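PDB 4LDG: protein with a SET domain within carboxy region from Cryptosporidium parvum, which probably acts as a histone H4K20 methyltransferase through its carboxy-terminal SET domain, the part present here. Local coordinates for residues 102-107 and 114-119; 126-131 and 231-236; 138-143 and 163-168. One frame throughout, in Å; residues are numbered along the deposited sequence.

Contact 1 (102-107 and 114-119)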
ATOM      1  N   GLU A 102      16.031  -9.089   7.762  1.00 40.55           N
ATOM      2  CA  GLU A 102      16.809  -7.961   8.240  1.00 43.96           C
ATOM      3  C   GLU A 102      17.775  -7.442   7.185  1.00 43.00           C
ATOM      4  O   GLU A 102      18.105  -6.261   7.185  1.00 42.25           O
ATOM      5  CB  GLU A 102      17.577  -8.323   9.512  1.00 50.48           C
ATOM      6  CG  GLU A 102      16.665  -8.741  10.643  1.00 54.61           C
ATOM      7  CD  GLU A 102      17.108  -8.226  11.999  1.00 59.73           C
ATOM      8  OE1 GLU A 102      18.188  -8.679  12.432  1.00 66.10           O
ATOM      9  OE2 GLU A 102      16.362  -7.420  12.632  1.00 55.01           O
ATOM     10  N   ALA A 103      18.219  -8.323   6.289  1.00 40.12           N
ATOM     11  CA  ALA A 103      19.000  -7.892   5.142  1.00 40.24           C
ATOM     12  C   ALA A 103      18.117  -7.226   4.089  1.00 40.03           C
ATOM     13  O   ALA A 103      18.551  -6.304   3.416  1.00 43.53           O
ATOM     14  CB  ALA A 103      19.723  -9.060   4.518  1.00 39.62           C
ATOM     15  N   THR A 104      16.893  -7.694   3.930  1.00 37.29           N
ATOM     16  CA  THR A 104      16.048  -7.185   2.858  1.00 36.26           C
ATOM     17  C   THR A 104      15.454  -5.838   3.232  1.00 36.82           C
ATOM     18  O   THR A 104      15.368  -4.953   2.396  1.00 35.19           O
ATOM     19  CB  THR A 104      14.952  -8.196   2.522  1.00 36.18           C
ATOM     20  OG1 THR A 104      15.577  -9.419   2.087  1.00 35.45           O
ATOM     21  CG2 THR A 104      14.016  -7.666   1.437  1.00 35.85           C
ATOM     22  N   ILE A 105      15.090  -5.678   4.504  1.00 37.66           N
ATOM     23  CA  ILE A 105      14.438  -4.472   4.996  1.00 40.07           C
ATOM     24  C   ILE A 105      15.314  -3.765   6.016  1.00 44.13           C
ATOM     25  O   ILE A 105      15.829  -4.414   6.941  1.00 46.22           O
ATOM     26  CB  ILE A 105      13.111  -4.838   5.671  1.00 42.82           C
ATOM     27  CG1 ILE A 105      12.136  -5.299   4.589  1.00 44.02           C
ATOM     28  CG2 ILE A 105      12.553  -3.635   6.446  1.00 44.15           C
ATOM     29  CD1 ILE A 105      11.091  -6.234   5.082  1.00 46.31           C
ATOM     30  N   ASP A 106      15.510  -2.458   5.832  1.00 45.01           N
ATOM     31  CA  ASP A 106      16.261  -1.643   6.794  1.00 47.34           C
ATOM     32  C   ASP A 106      15.271  -1.237   7.847  1.00 48.20           C
ATOM     33  O   ASP A 106      14.363  -0.460   7.561  1.00 46.20           O
ATOM     34  CB  ASP A 106      16.816  -0.398   6.114  1.00 49.44           C
ATOM     35  CG  ASP A 106      17.645   0.479   7.062  1.00 55.47           C
ATOM     36  OD1 ASP A 106      18.818   0.775   6.700  1.00 52.23           O
ATOM     37  OD2 ASP A 106      17.117   0.868   8.149  1.00 54.92           O
ATOM     38  N   MET A 107      15.466  -1.757   9.055  0.50 50.94           N
ATOM     39  CA  MET A 107      14.556  -1.531  10.171  0.50 53.80           C
ATOM     40  C   MET A 107      14.682  -0.138  10.797  0.50 55.05           C
ATOM     41  O   MET A 107      13.809   0.283  11.552  0.50 56.82           O
ATOM     42  CB  MET A 107      14.765  -2.614  11.235  0.50 57.44           C
ATOM     43  CG  MET A 107      13.661  -3.679  11.293  0.50 57.74           C
ATOM     44  SD  MET A 107      13.611  -4.868   9.937  0.50 58.48           S
ATOM     45  CE  MET A 107      14.402  -6.275  10.682  0.50 58.60           C
ATOM     46  N   LEU A 114      16.686  -4.207  -0.401  1.00 39.95           N
ATOM     47  CA  LEU A 114      17.107  -5.083  -1.502  1.00 39.25           C
ATOM     48  C   LEU A 114      15.959  -5.333  -2.474  1.00 37.25           C
ATOM     49  O   LEU A 114      14.824  -5.377  -2.064  1.00 37.77           O
ATOM     50  CB  LEU A 114      17.576  -6.437  -0.975  1.00 39.87           C
ATOM     51  CG  LEU A 114      18.862  -6.512  -0.152  1.00 41.74           C
ATOM     52  CD1 LEU A 114      19.048  -7.920   0.413  1.00 42.29           C
ATOM     53  CD2 LEU A 114      20.063  -6.109  -1.001  1.00 44.85           C
ATOM     54  N   PRO A 115      16.258  -5.528  -3.769  1.00 39.23           N
ATOM     55  CA  PRO A 115      15.226  -5.997  -4.694  1.00 38.32           C
ATOM     56  C   PRO A 115      14.660  -7.305  -4.205  1.00 37.43           C
ATOM     57  O   PRO A 115      15.379  -8.070  -3.575  1.00 39.09           O
ATOM     58  CB  PRO A 115      16.000  -6.246  -5.993  1.00 40.99           C
ATOM     59  CG  PRO A 115      17.224  -5.411  -5.892  1.00 42.20           C
ATOM     60  CD  PRO A 115      17.570  -5.387  -4.430  1.00 40.73           C
ATOM     61  N   ILE A 116      13.387  -7.564  -4.489  1.00 36.24           N
ATOM     62  CA  ILE A 116      12.787  -8.831  -4.178  1.00 35.23           C
ATOM     63  C   ILE A 116      12.098  -9.525  -5.357  1.00 35.43           C
ATOM     64  O   ILE A 116      11.497 -10.584  -5.184  1.00 33.65           O
ATOM     65  CB  ILE A 116      11.806  -8.696  -2.989  1.00 37.09           C
ATOM     66  CG1 ILE A 116      10.543  -7.945  -3.384  1.00 36.38           C
ATOM     67  CG2 ILE A 116      12.494  -8.029  -1.798  1.00 36.58           C
ATOM     68  CD1 ILE A 116       9.533  -7.923  -2.261  1.00 36.41           C
ATOM     69  N   TYR A 117      12.194  -8.969  -6.560  1.00 35.34           N
ATOM     70  CA  TYR A 117      11.567  -9.614  -7.710  1.00 35.66           C
ATOM     71  C   TYR A 117      12.314 -10.905  -8.047  1.00 37.04           C
ATOM     72  O   TYR A 117      11.787 -11.757  -8.744  1.00 38.33           O
ATOM     73  CB  TYR A 117      11.506  -8.682  -8.943  1.00 37.06           C
ATOM     74  CG  TYR A 117      12.836  -8.132  -9.419  1.00 37.88           C
ATOM     75  CD1 TYR A 117      13.280  -6.881  -8.985  1.00 37.85           C
ATOM     76  CD2 TYR A 117      13.645  -8.847 -10.308  1.00 39.16           C
ATOM     77  CE1 TYR A 117      14.495  -6.350  -9.409  1.00 39.24           C
ATOM     78  CE2 TYR A 117      14.863  -8.325 -10.753  1.00 41.24           C
ATOM     79  CZ  TYR A 117      15.283  -7.068 -10.294  1.00 42.43           C
ATOM     80  OH  TYR A 117      16.492  -6.519 -10.697  1.00 44.71           O
ATOM     81  N   ASN A 118      13.535 -11.044  -7.536  1.00 36.09           N
ATOM     82  CA  ASN A 118      14.317 -12.262  -7.720  1.00 36.25           C
ATOM     83  C   ASN A 118      14.073 -13.335  -6.647  1.00 34.09           C
ATOM     84  O   ASN A 118      14.618 -14.427  -6.729  1.00 33.93           O
ATOM     85  CB  ASN A 118      15.806 -11.903  -7.789  1.00 38.43           C
ATOM     86  CG  ASN A 118      16.269 -11.070  -6.599  1.00 38.99           C
ATOM     87  OD1 ASN A 118      15.624 -10.100  -6.212  1.00 42.52           O
ATOM     88  ND2 ASN A 118      17.370 -11.448  -6.013  1.00 40.36           N
ATOM     89  N   TYR A 119      13.243 -13.032  -5.657  1.00 32.41           N
ATOM     90  CA  TYR A 119      12.972 -13.962  -4.562  1.00 32.81           C
ATOM     91  C   TYR A 119      11.890 -14.926  -4.974  1.00 33.55           C
ATOM     92  O   TYR A 119      10.995 -14.561  -5.740  1.00 35.52           O
ATOM     93  CB  TYR A 119      12.439 -13.228  -3.326  1.00 32.98           C
ATOM     94  CG  TYR A 119      13.418 -12.425  -2.527  1.00 32.43           C
ATOM     95  CD1 TYR A 119      14.680 -12.117  -3.014  1.00 35.08           C
ATOM     96  CD2 TYR A 119      13.077 -11.966  -1.270  1.00 31.40           C
ATOM     97  CE1 TYR A 119      15.565 -11.368  -2.260  1.00 36.21           C
ATOM     98  CE2 TYR A 119      13.960 -11.225  -0.507  1.00 31.85           C
ATOM     99  CZ  TYR A 119      15.192 -10.904  -1.008  1.00 33.71           C
ATOM    100  OH  TYR A 119      16.088 -10.154  -0.270  1.00 34.27           O
TER

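Contact 2 (126-131 and 231-236)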
ATOM      1  N   ILE A 126       6.922 -13.972   2.663  1.00 32.22           N
ATOM      2  CA  ILE A 126       7.515 -13.646   3.949  1.00 31.68           C
ATOM      3  C   ILE A 126       7.721 -12.141   4.064  1.00 31.17           C
ATOM      4  O   ILE A 126       7.335 -11.528   5.054  1.00 32.25           O
ATOM      5  CB  ILE A 126       8.812 -14.458   4.178  1.00 32.02           C
ATOM      6  CG1 ILE A 126       8.417 -15.913   4.500  1.00 32.16           C
ATOM      7  CG2 ILE A 126       9.677 -13.850   5.277  1.00 32.64           C
ATOM      8  CD1 ILE A 126       9.476 -16.942   4.190  1.00 32.97           C
ATOM      9  N   ILE A 127       8.285 -11.539   3.040  1.00 30.02           N
ATOM     10  CA  ILE A 127       8.511 -10.092   3.035  1.00 30.55           C
ATOM     11  C   ILE A 127       7.208  -9.271   3.073  1.00 29.51           C
ATOM     12  O   ILE A 127       7.100  -8.305   3.831  1.00 30.19           O
ATOM     13  CB  ILE A 127       9.363  -9.677   1.808  1.00 33.67           C
ATOM     14  CG1 ILE A 127      10.731 -10.384   1.854  1.00 34.37           C
ATOM     15  CG2 ILE A 127       9.551  -8.156   1.744  1.00 34.01           C
ATOM     16  CD1 ILE A 127      11.580 -10.007   3.060  1.00 36.51           C
ATOM     17  N   TYR A 128       6.219  -9.653   2.285  1.00 29.79           N
ATOM     18  CA  TYR A 128       4.943  -8.951   2.276  1.00 29.54           C
ATOM     19  C   TYR A 128       4.249  -8.983   3.632  1.00 30.79           C
ATOM     20  O   TYR A 128       3.816  -7.958   4.164  1.00 29.89           O
ATOM     21  CB  TYR A 128       4.034  -9.578   1.195  1.00 29.49           C
ATOM     22  CG  TYR A 128       4.515  -9.347  -0.236  1.00 28.12           C
ATOM     23  CD1 TYR A 128       5.258  -8.234  -0.581  1.00 26.13           C
ATOM     24  CD2 TYR A 128       4.198 -10.239  -1.237  1.00 29.70           C
ATOM     25  CE1 TYR A 128       5.657  -8.021  -1.869  1.00 26.44           C
ATOM     26  CE2 TYR A 128       4.619 -10.045  -2.538  1.00 29.15           C
ATOM     27  CZ  TYR A 128       5.330  -8.915  -2.854  1.00 28.28           C
ATOM     28  OH  TYR A 128       5.763  -8.712  -4.170  1.00 30.16           O
ATOM     29  N   LYS A 129       4.170 -10.175   4.192  1.00 31.71           N
ATOM     30  CA  LYS A 129       3.634 -10.369   5.527  1.00 34.08           C
ATOM     31  C   LYS A 129       4.356  -9.480   6.530  1.00 34.10           C
ATOM     32  O   LYS A 129       3.722  -8.796   7.339  1.00 34.23           O
ATOM     33  CB  LYS A 129       3.753 -11.840   5.923  1.00 35.56           C
ATOM     34  CG  LYS A 129       3.175 -12.161   7.289  1.00 39.41           C
ATOM     35  CD  LYS A 129       2.923 -13.652   7.490  1.00 42.27           C
ATOM     36  CE  LYS A 129       2.587 -13.894   8.945  1.00 47.74           C
ATOM     37  NZ  LYS A 129       1.993 -15.240   9.246  1.00 51.73           N
ATOM     38  N   TYR A 130       5.681  -9.453   6.464  1.00 33.11           N
ATOM     39  CA  TYR A 130       6.428  -8.593   7.368  1.00 33.47           C
ATOM     40  C   TYR A 130       6.084  -7.116   7.168  1.00 31.75           C
ATOM     41  O   TYR A 130       5.931  -6.389   8.136  1.00 31.46           O
ATOM     42  CB  TYR A 130       7.936  -8.819   7.222  1.00 34.83           C
ATOM     43  CG  TYR A 130       8.768  -8.103   8.269  1.00 36.83           C
ATOM     44  CD1 TYR A 130       9.098  -8.726   9.486  1.00 38.38           C
ATOM     45  CD2 TYR A 130       9.224  -6.820   8.050  1.00 38.95           C
ATOM     46  CE1 TYR A 130       9.865  -8.093  10.432  1.00 39.38           C
ATOM     47  CE2 TYR A 130       9.981  -6.157   9.000  1.00 42.86           C
ATOM     48  CZ  TYR A 130      10.293  -6.796  10.194  1.00 45.44           C
ATOM     49  OH  TYR A 130      11.043  -6.126  11.132  1.00 51.82           O
ATOM     50  N   CYS A 131       6.016  -6.651   5.923  1.00 32.09           N
ATOM     51  CA  CYS A 131       5.682  -5.221   5.663  1.00 33.13           C
ATOM     52  C   CYS A 131       4.255  -4.875   6.122  1.00 32.64           C
ATOM     53  O   CYS A 131       4.003  -3.819   6.704  1.00 31.81           O
ATOM     54  CB  CYS A 131       5.819  -4.890   4.194  1.00 33.84           C
ATOM     55  SG  CYS A 131       7.466  -5.101   3.499  1.00 35.41           S
ATOM     56  N   ILE A 231      -0.603  -3.732  -9.053  1.00 34.01           N
ATOM     57  CA  ILE A 231      -1.628  -4.758  -8.982  1.00 35.52           C
ATOM     58  C   ILE A 231      -1.872  -5.128  -7.517  1.00 33.94           C
ATOM     59  O   ILE A 231      -1.074  -4.808  -6.655  1.00 34.14           O
ATOM     60  CB  ILE A 231      -1.218  -6.042  -9.715  1.00 34.97           C
ATOM     61  CG1 ILE A 231       0.101  -6.595  -9.182  1.00 37.62           C
ATOM     62  CG2 ILE A 231      -1.095  -5.785 -11.204  1.00 37.14           C
ATOM     63  CD1 ILE A 231       0.436  -7.976  -9.750  1.00 38.44           C
ATOM     64  N   THR A 232      -2.947  -5.847  -7.249  1.00 35.89           N
ATOM     65  CA  THR A 232      -3.265  -6.236  -5.879  1.00 37.22           C
ATOM     66  C   THR A 232      -2.918  -7.688  -5.577  1.00 36.17           C
ATOM     67  O   THR A 232      -2.785  -8.529  -6.463  1.00 39.44           O
ATOM     68  CB  THR A 232      -4.746  -5.996  -5.565  1.00 39.19           C
ATOM     69  OG1 THR A 232      -5.533  -6.525  -6.626  1.00 40.16           O
ATOM     70  CG2 THR A 232      -5.021  -4.513  -5.422  1.00 40.24           C
ATOM     71  N   LYS A 233      -2.737  -7.944  -4.295  1.00 34.77           N
ATOM     72  CA  LYS A 233      -2.507  -9.263  -3.767  1.00 36.32           C
ATOM     73  C   LYS A 233      -3.189  -9.304  -2.419  1.00 34.94           C
ATOM     74  O   LYS A 233      -3.520  -8.267  -1.863  1.00 33.71           O
ATOM     75  CB  LYS A 233      -1.006  -9.539  -3.646  1.00 38.04           C
ATOM     76  CG  LYS A 233      -0.414  -9.909  -4.979  1.00 42.28           C
ATOM     77  CD  LYS A 233       1.061 -10.226  -4.885  1.00 51.69           C
ATOM     78  CE  LYS A 233       1.664 -10.599  -6.250  1.00 57.72           C
ATOM     79  NZ  LYS A 233       0.755 -11.361  -7.162  1.00 61.40           N
ATOM     80  N   VAL A 234      -3.447 -10.500  -1.926  1.00 37.31           N
ATOM     81  CA  VAL A 234      -4.060 -10.676  -0.613  1.00 40.13           C
ATOM     82  C   VAL A 234      -3.232 -11.680   0.178  1.00 39.22           C
ATOM     83  O   VAL A 234      -2.772 -12.657  -0.382  1.00 40.93           O
ATOM     84  CB  VAL A 234      -5.527 -11.166  -0.694  1.00 40.90           C
ATOM     85  CG1 VAL A 234      -6.057 -11.501   0.696  1.00 43.31           C
ATOM     86  CG2 VAL A 234      -6.417 -10.100  -1.296  1.00 40.87           C
ATOM     87  N   LEU A 235      -3.027 -11.392   1.457  1.00 38.90           N
ATOM     88  CA  LEU A 235      -2.535 -12.360   2.418  1.00 40.62           C
ATOM     89  C   LEU A 235      -3.579 -12.541   3.487  1.00 39.95           C
ATOM     90  O   LEU A 235      -4.084 -11.554   4.046  1.00 36.72           O
ATOM     91  CB  LEU A 235      -1.258 -11.876   3.108  1.00 44.28           C
ATOM     92  CG  LEU A 235       0.047 -11.824   2.302  1.00 48.52           C
ATOM     93  CD1 LEU A 235       1.213 -11.521   3.236  1.00 51.12           C
ATOM     94  CD2 LEU A 235       0.315 -13.105   1.522  1.00 49.61           C
ATOM     95  N   MET A 236      -3.870 -13.798   3.793  1.00 39.16           N
ATOM     96  CA  MET A 236      -4.692 -14.118   4.941  1.00 42.53           C
ATOM     97  C   MET A 236      -3.769 -14.132   6.138  1.00 41.32           C
ATOM     98  O   MET A 236      -2.840 -14.914   6.160  1.00 42.56           O
ATOM     99  CB  MET A 236      -5.362 -15.485   4.775  1.00 43.60           C
ATOM    100  CG  MET A 236      -6.217 -15.587   3.525  1.00 44.92           C
ATOM    101  SD  MET A 236      -7.578 -14.399   3.450  1.00 49.92           S
ATOM    102  CE  MET A 236      -8.590 -15.011   4.794  1.00 48.05           C
TER
HETATM  103  O   HOH W   1      -0.337 -15.674   8.166  1.00 66.40           O

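Contact 3 (138-143 and 163-168)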
ATOM      1  N   SER A 138       6.134   1.626   0.560  1.00 37.01           N
ATOM      2  CA  SER A 138       6.916   2.433  -0.367  1.00 38.00           C
ATOM      3  C   SER A 138       6.690   3.875   0.024  1.00 38.43           C
ATOM      4  O   SER A 138       5.705   4.199   0.692  1.00 37.72           O
ATOM      5  CB  SER A 138       6.483   2.183  -1.815  1.00 39.51           C
ATOM      6  OG  SER A 138       6.959   0.909  -2.255  1.00 40.94           O
ATOM      7  N   CYS A 139       7.622   4.733  -0.360  1.00 42.19           N
ATOM      8  CA  CYS A 139       7.517   6.172  -0.103  1.00 43.00           C
ATOM      9  C   CYS A 139       6.615   6.752  -1.206  1.00 41.12           C
ATOM     10  O   CYS A 139       6.916   6.636  -2.404  1.00 39.33           O
ATOM     11  CB  CYS A 139       8.918   6.775  -0.114  1.00 48.89           C
ATOM     12  SG  CYS A 139       9.014   8.574  -0.044  1.00 57.77           S
ATOM     13  N   THR A 140       5.459   7.261  -0.804  1.00 39.75           N
ATOM     14  CA  THR A 140       4.552   7.949  -1.719  1.00 41.12           C
ATOM     15  C   THR A 140       4.242   9.380  -1.266  1.00 42.16           C
ATOM     16  O   THR A 140       4.499   9.746  -0.121  1.00 41.62           O
ATOM     17  CB  THR A 140       3.203   7.231  -1.817  1.00 40.84           C
ATOM     18  OG1 THR A 140       2.535   7.322  -0.564  1.00 40.88           O
ATOM     19  CG2 THR A 140       3.377   5.781  -2.212  1.00 41.49           C
ATOM     20  N   LEU A 141       3.678  10.170  -2.184  1.00 43.53           N
ATOM     21  CA  LEU A 141       3.156  11.509  -1.886  1.00 43.81           C
ATOM     22  C   LEU A 141       1.834  11.760  -2.597  1.00 44.22           C
ATOM     23  O   LEU A 141       1.560  11.161  -3.651  1.00 43.67           O
ATOM     24  CB  LEU A 141       4.156  12.568  -2.332  1.00 44.79           C
ATOM     25  CG  LEU A 141       5.518  12.414  -1.685  1.00 45.58           C
ATOM     26  CD1 LEU A 141       6.503  13.309  -2.392  1.00 47.90           C
ATOM     27  CD2 LEU A 141       5.438  12.760  -0.208  1.00 47.05           C
ATOM     28  N   ILE A 142       1.028  12.648  -2.025  1.00 47.82           N
ATOM     29  CA  ILE A 142      -0.206  13.118  -2.651  1.00 53.46           C
ATOM     30  C   ILE A 142       0.013  14.473  -3.339  1.00 55.42           C
ATOM     31  O   ILE A 142       0.626  15.367  -2.775  1.00 55.07           O
ATOM     32  CB  ILE A 142      -1.308  13.348  -1.608  1.00 60.16           C
ATOM     33  CG1 ILE A 142      -1.661  12.058  -0.895  1.00 63.40           C
ATOM     34  CG2 ILE A 142      -2.566  13.923  -2.263  1.00 67.05           C
ATOM     35  CD1 ILE A 142      -2.587  12.313   0.280  1.00 67.74           C
ATOM     36  N   LYS A 143      -0.505  14.617  -4.552  1.00 56.58           N
ATOM     37  CA  LYS A 143      -0.529  15.897  -5.256  1.00 63.37           C
ATOM     38  C   LYS A 143      -1.968  16.253  -5.578  1.00 65.31           C
ATOM     39  O   LYS A 143      -2.745  15.380  -5.977  1.00 61.15           O
ATOM     40  CB  LYS A 143       0.220  15.804  -6.571  1.00 67.18           C
ATOM     41  CG  LYS A 143       1.709  15.620  -6.432  1.00 75.17           C
ATOM     42  CD  LYS A 143       2.346  15.387  -7.798  1.00 85.72           C
ATOM     43  CE  LYS A 143       2.515  16.669  -8.607  1.00 92.84           C
ATOM     44  NZ  LYS A 143       3.128  16.392  -9.937  1.00 96.23           N
ATOM     45  N   PHE A 163       6.489  -4.162  -2.134  1.00 33.07           N
ATOM     46  CA  PHE A 163       5.273  -3.810  -1.398  1.00 32.05           C
ATOM     47  C   PHE A 163       5.067  -2.320  -1.590  1.00 33.09           C
ATOM     48  O   PHE A 163       5.971  -1.539  -1.290  1.00 32.70           O
ATOM     49  CB  PHE A 163       5.422  -4.140   0.090  1.00 30.24           C
ATOM     50  CG  PHE A 163       4.151  -3.983   0.887  1.00 30.49           C
ATOM     51  CD1 PHE A 163       3.264  -5.040   1.011  1.00 30.56           C
ATOM     52  CD2 PHE A 163       3.854  -2.781   1.530  1.00 31.65           C
ATOM     53  CE1 PHE A 163       2.079  -4.898   1.732  1.00 31.75           C
ATOM     54  CE2 PHE A 163       2.675  -2.619   2.255  1.00 31.51           C
ATOM     55  CZ  PHE A 163       1.775  -3.674   2.341  1.00 33.36           C
ATOM     56  N   VAL A 164       3.887  -1.901  -2.067  1.00 33.81           N
ATOM     57  CA  VAL A 164       3.642  -0.452  -2.214  1.00 33.80           C
ATOM     58  C   VAL A 164       2.878   0.112  -1.010  1.00 34.02           C
ATOM     59  O   VAL A 164       3.413   0.909  -0.221  1.00 32.46           O
ATOM     60  CB  VAL A 164       2.990  -0.162  -3.576  1.00 36.39           C
ATOM     61  CG1 VAL A 164       2.676   1.315  -3.756  1.00 38.41           C
ATOM     62  CG2 VAL A 164       3.919  -0.625  -4.693  1.00 36.58           C
ATOM     63  N   LEU A 165       1.639  -0.333  -0.837  1.00 34.71           N
ATOM     64  CA  LEU A 165       0.771   0.190   0.223  1.00 33.66           C
ATOM     65  C   LEU A 165      -0.274  -0.845   0.502  1.00 33.86           C
ATOM     66  O   LEU A 165      -0.649  -1.619  -0.406  1.00 35.42           O
ATOM     67  CB  LEU A 165       0.022   1.438  -0.257  1.00 34.19           C
ATOM     68  CG  LEU A 165       0.759   2.755  -0.459  1.00 36.40           C
ATOM     69  CD1 LEU A 165      -0.141   3.716  -1.233  1.00 37.35           C
ATOM     70  CD2 LEU A 165       1.198   3.377   0.862  1.00 36.96           C
ATOM     71  N   GLU A 166      -0.802  -0.846   1.717  1.00 32.76           N
ATOM     72  CA  GLU A 166      -1.939  -1.702   2.001  1.00 34.09           C
ATOM     73  C   GLU A 166      -3.173  -0.916   1.609  1.00 32.58           C
ATOM     74  O   GLU A 166      -3.198   0.286   1.783  1.00 30.89           O
ATOM     75  CB  GLU A 166      -2.000  -2.108   3.474  1.00 34.46           C
ATOM     76  CG  GLU A 166      -3.175  -3.023   3.790  1.00 37.17           C
ATOM     77  CD  GLU A 166      -3.286  -3.440   5.242  1.00 39.98           C
ATOM     78  OE1 GLU A 166      -2.379  -3.134   6.047  1.00 40.96           O
ATOM     79  OE2 GLU A 166      -4.299  -4.097   5.580  1.00 41.16           O
ATOM     80  N   TYR A 167      -4.184  -1.592   1.070  1.00 33.48           N
ATOM     81  CA  TYR A 167      -5.478  -0.962   0.878  1.00 34.52           C
ATOM     82  C   TYR A 167      -6.242  -1.090   2.193  1.00 34.59           C
ATOM     83  O   TYR A 167      -6.881  -2.099   2.457  1.00 37.08           O
ATOM     84  CB  TYR A 167      -6.242  -1.611  -0.267  1.00 34.88           C
ATOM     85  CG  TYR A 167      -7.392  -0.769  -0.777  1.00 35.47           C
ATOM     86  CD1 TYR A 167      -7.199   0.111  -1.831  1.00 37.71           C
ATOM     87  CD2 TYR A 167      -8.653  -0.829  -0.202  1.00 36.76           C
ATOM     88  CE1 TYR A 167      -8.227   0.899  -2.312  1.00 39.51           C
ATOM     89  CE2 TYR A 167      -9.695  -0.037  -0.678  1.00 39.60           C
ATOM     90  CZ  TYR A 167      -9.466   0.825  -1.739  1.00 39.93           C
ATOM     91  OH  TYR A 167     -10.453   1.604  -2.259  1.00 40.35           O
ATOM     92  N   LYS A 168      -6.132  -0.075   3.030  1.00 35.42           N
ATOM     93  CA  LYS A 168      -6.767  -0.061   4.347  1.00 38.35           C
ATOM     94  C   LYS A 168      -8.175   0.489   4.363  1.00 39.55           C
ATOM     95  O   LYS A 168      -8.505   1.390   3.605  1.00 39.17           O
ATOM     96  CB  LYS A 168      -5.928   0.786   5.288  1.00 40.44           C
ATOM     97  CG  LYS A 168      -4.597   0.147   5.627  1.00 44.13           C
ATOM     98  CD  LYS A 168      -3.689   1.099   6.363  1.00 48.76           C
ATOM     99  CE  LYS A 168      -2.633   0.298   7.073  1.00 58.15           C
ATOM    100  NZ  LYS A 168      -1.446   1.141   7.382  1.00 66.81           N
TER

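Contact 1 (102-107 and 114-119)
Thr104 and Tyr119 meet because the first torsion of each swings its hydroxyl-bearing group beside its own backbone N, opposite the carbonyl carbon (chi1 -61° and -74°). In Thr104 this leaves CG2 opposite the backbone N, which turns the methyl to Ile116, so that one branch handles polar and the other apolar partners. The two side chains approach from opposite directions, and Tyr119 OH donates a short hydrogen bond of 2.5 Å to Thr104 OG1. The threonine oxygen lies at the ring edge, in the plane of the phenol. It is also hydrogen-bonded to Ile100 O one helical turn back, a second bond that helps fix the rotation of the threonine side chain.

The methyl branch, Thr104 CG2, packs 3.6 Å from Ile116 CG2, the two side chains crossing at about a right angle. Ile116 further supports the tyrosine, its CA lying over one face of the ring, offset toward the rim. A type I beta turn from Ile116 to Tyr119, closed by Tyr119 N to Ile116 O at 3.0 Å, brings the phenol back toward the helix. On the backbone, Leu114 N donates to Thr104 O over 3.2 Å. Leu114 CD1 lies 3.4 Å from Ala103 O and brushes the alanine methyl.

The contact ties the last turn of helix 98-104 to the loop that follows strand 111-112, just beyond the small antiparallel pairing of strands 105-106 and 111-112. Helix 121-134 packs against both segments, Ile127 on Thr104 and Tyr128 on Ile116.

Contact 2 (126-131 and 231-236)
Tyr128 is the first residue of the helical segment to reach strand 230-237, and it does so at two levels. Near the backbone, Tyr128 CB packs 4.0 Å from Leu235 CD1. Further out the Tyr128 ring, placed by a chi1 of -68° that sets CG beside the backbone N, brings CE2 to 4.3 Å from Lys233 CD, this methylene approaching the ring obliquely. The phenol oxygen looks elsewhere for its polar partner, which is Asp161 O.

Lys129 follows and takes the same leucine from the next position. Leu235 CD1 touches both the main chain and the side chain of Lys129, 3.4 Å from its N and 3.7 Å from its CB, so one methyl nestles against the helix surface where Tyr128 and Lys129 join. The lysine chain then runs out extended, and Lys129 NZ gives a hydrogen bond of 2.6 Å to a water that donates in turn to Met236 O at 3.3 Å. This water bridge adds a polar link to an otherwise apolar contact.

The helix passes the strand nearly crosswise, at 79° with 9.8 Å between the axes of the two segments. Strand 230-237 lies at the outside of a three-stranded antiparallel sheet in the SET domain, paired with strand 240-247, whose Phe244 also meets the Tyr128 ring. On its other flank, helix 121-134 packs against helix 98-104 and strand 105-106.

Contact 3 (138-143 and 163-168)
Ser138 and Val164 join the lead-in to strand 140-143, which forms a hairpin with strand 151-154, to strand 163-166 at the edge of a three-stranded antiparallel sheet of the SET domain. The serine grips two successive carbonyls of that strand. Ser138 N donates to Val164 O over 2.9 Å, while OG, anti to its own carbonyl carbon (chi1 -74°), turns back to Phe163 O. These two bonds fix Ser138 against Phe163 and Val164. Val164 has a backbone bent toward helical values, unusual for a strand, and with Leu165 it faces Phe245 of strand 240-247 through paired backbone hydrogen bonds, consistent with a classic beta bulge. The bulge probably helps turn successive carbonyls of the strand toward the serine.

Two residues on, the contact becomes apolar. Thr140 and Leu165 reach toward each other and meet tip to tip, Thr140 CG2 to Leu165 CD1, at 4.2 Å. Thr140 holds OG1 between the backbone N and the carbonyl carbon, which leaves the methyl to point at the leucine. All five touching residues are buried; helix 15-36 borders Thr140 through Leu23, and helix 121-134 packs on Phe163. The two serine bonds differ in approach: Ser138 N lies in the plane of the Val164 carbonyl, whereas Ser138 OG, 2.8 Å from Phe163 O, stands 23° off the plane of that carbonyl.

In the fold
Helix 121-134 links all three contacts. Contacts 1 and 2 have centres about 14 Å apart and touch on the side of the helix turned away from strand 230-237, where Ile105 CD1 lies 3.6 Å from Tyr130 CD2; separately, Ile116 CD1 reaches the Tyr128 ring, 3.9 Å from Tyr128 CE1. Contacts 2 and 3, also about 14 Å apart between centres, meet where Cys131 CB packs 3.8 Å from Phe163 CG; both reach the same three-stranded sheet, one at each of its outer strands. Contacts 1 and 3 do not touch, their nearest atoms being about 5 Å apart. Contact 1 comes first in the chain, its centre about 17 Å from the chain centre; both segments of contact 3, centred about 4 Å from it, fall between those of contact 2.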